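Local atomic coordinates of NlpC/P60 domain-containing protein (Mycobacterium avium subsp. paratuberculosis, PDB entry 3GT2), a protein that carries a P60 domain of the NlpC/P60 (peptidase C40) family and is probably a cysteine-type peptidase, though its function is not established. Residues 36-41 and 59-64. Residues are numbered along the deposited sequence; the frame is centred on the assembly and turned at random.
Sequences GGINGP and LMQYAY
Tyr62 and Gln61, neighbours on helix 56-65, reach out to a type I beta turn, Gly37 to Gly40, in the loop that leads from helix 7-24 to strand 42-43 of this NlpC/P60 domain. Tyr62 meets the backbone of the turn. Its CG stands anti to the backbone N (chi1 176°), which carries the ring out along the loop, and Tyr62 CB lies 3.4 Å from Gly37 O. Gly37 O also sits at the ring edge, near its plane, and accepts the turn's own hydrogen bond from Gly40 N at 2.9 Å. Farther along the ring, Tyr62 CD1 is 3.4 Å from Ile38 O and 3.5 Å from Gly40 N, both approached obliquely, while CE1 lies beside Gly40 CA. Arg22 makes a cation-pi contact with this ring and also hydrogen-bonds to Tyr62 O, so helix 7-24 joins the same cluster.

Gln61 works on the other flank of the Gly37-Ile38 link. Its side chain crosses that of Ile38 at about a right angle, with Gln61 CB 4.0 Å from Ile38 CG1, although Ile38 CB itself points away from the helix. Beyond CG the glutamine runs extended (chi2 -166°), and OE1 takes a hydrogen bond from Arg73 NE, which ties down one end of the amide. At the other end, Gln61 NE2 lies 3.6 Å from Gly37 CA.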
# COMPACT_ATOMS: atom_id res chain seq x y z
N GLY A 36 5.28 3.86 11.22
CA GLY A 36 3.90 3.44 11.12
C GLY A 36 3.69 1.95 10.97
O GLY A 36 4.63 1.17 10.80
N GLY A 37 2.43 1.55 11.00
CA GLY A 37 2.08 0.15 10.94
C GLY A 37 0.60 -0.03 11.14
O GLY A 37 -0.18 0.90 10.98
N ILE A 38 0.22 -1.25 11.50
CA ILE A 38 -1.18 -1.63 11.61
C ILE A 38 -2.05 -0.66 12.41
O ILE A 38 -3.23 -0.47 12.10
CB ILE A 38 -1.31 -3.06 12.19
CG1 ILE A 38 -0.64 -4.07 11.25
CG2 ILE A 38 -2.77 -3.42 12.39
CD1 ILE A 38 -0.57 -5.46 11.82
N ASN A 39 -1.48 -0.04 13.43
CA ASN A 39 -2.27 0.80 14.33
C ASN A 39 -2.26 2.29 13.97
O ASN A 39 -2.95 3.09 14.60
CB ASN A 39 -1.84 0.59 15.78
CG ASN A 39 -2.19 -0.79 16.29
OD1 ASN A 39 -3.33 -1.25 16.14
ND2 ASN A 39 -1.22 -1.47 16.90
N GLY A 40 -1.48 2.64 12.96
CA GLY A 40 -1.39 4.02 12.53
C GLY A 40 0.05 4.48 12.41
O GLY A 40 0.97 3.67 12.51
N PRO A 41 0.24 5.78 12.18
CA PRO A 41 1.57 6.39 12.01
C PRO A 41 2.34 6.31 13.32
O PRO A 41 1.72 6.41 14.37
CB PRO A 41 1.26 7.86 11.72
CG PRO A 41 -0.21 7.99 11.62
CD PRO A 41 -0.84 6.77 12.17
N LEU A 59 2.01 2.22 5.74
CA LEU A 59 0.70 2.69 5.31
C LEU A 59 -0.15 1.54 4.77
O LEU A 59 -1.36 1.47 5.03
CB LEU A 59 0.85 3.78 4.26
CG LEU A 59 -0.47 4.24 3.62
CD1 LEU A 59 -1.38 4.95 4.63
CD2 LEU A 59 -0.19 5.16 2.44
N MSE A 60 0.48 0.64 4.01
CA MSE A 60 -0.26 -0.50 3.50
C MSE A 60 -0.75 -1.37 4.67
O MSE A 60 -1.88 -1.84 4.67
CB MSE A 60 0.59 -1.35 2.55
CG MSE A 60 1.17 -0.62 1.35
SE MSE A 60 -0.18 0.10 0.11
CE MSE A 60 -0.04 1.98 0.56
N GLN A 61 0.10 -1.56 5.66
CA GLN A 61 -0.29 -2.39 6.81
C GLN A 61 -1.51 -1.76 7.47
O GLN A 61 -2.48 -2.45 7.80
CB GLN A 61 0.83 -2.50 7.83
CG GLN A 61 1.99 -3.39 7.41
CD GLN A 61 2.88 -3.73 8.60
OE1 GLN A 61 3.06 -4.90 8.94
NE2 GLN A 61 3.42 -2.70 9.24
N TYR A 62 -1.46 -0.44 7.68
CA TYR A 62 -2.58 0.26 8.30
C TYR A 62 -3.88 0.09 7.50
O TYR A 62 -4.94 -0.23 8.06
CB TYR A 62 -2.28 1.75 8.46
CG TYR A 62 -3.45 2.51 9.02
CD1 TYR A 62 -3.78 2.42 10.37
CD2 TYR A 62 -4.27 3.29 8.20
CE1 TYR A 62 -4.86 3.11 10.90
CE2 TYR A 62 -5.35 3.97 8.71
CZ TYR A 62 -5.65 3.88 10.07
OH TYR A 62 -6.73 4.56 10.59
N ALA A 63 -3.81 0.34 6.19
CA ALA A 63 -5.01 0.34 5.36
C ALA A 63 -5.64 -1.06 5.31
O ALA A 63 -6.84 -1.22 5.54
CB ALA A 63 -4.68 0.84 3.96
N TYR A 64 -4.82 -2.06 5.02
CA TYR A 64 -5.33 -3.42 4.86
C TYR A 64 -5.83 -4.06 6.17
O TYR A 64 -6.67 -4.94 6.15
CB TYR A 64 -4.33 -4.31 4.09
CG TYR A 64 -4.27 -3.91 2.63
CD1 TYR A 64 -3.56 -2.79 2.22
CD2 TYR A 64 -4.98 -4.61 1.66
CE1 TYR A 64 -3.53 -2.40 0.89
CE2 TYR A 64 -4.95 -4.23 0.33
CZ TYR A 64 -4.23 -3.12 -0.05
OH TYR A 64 -4.22 -2.74 -1.38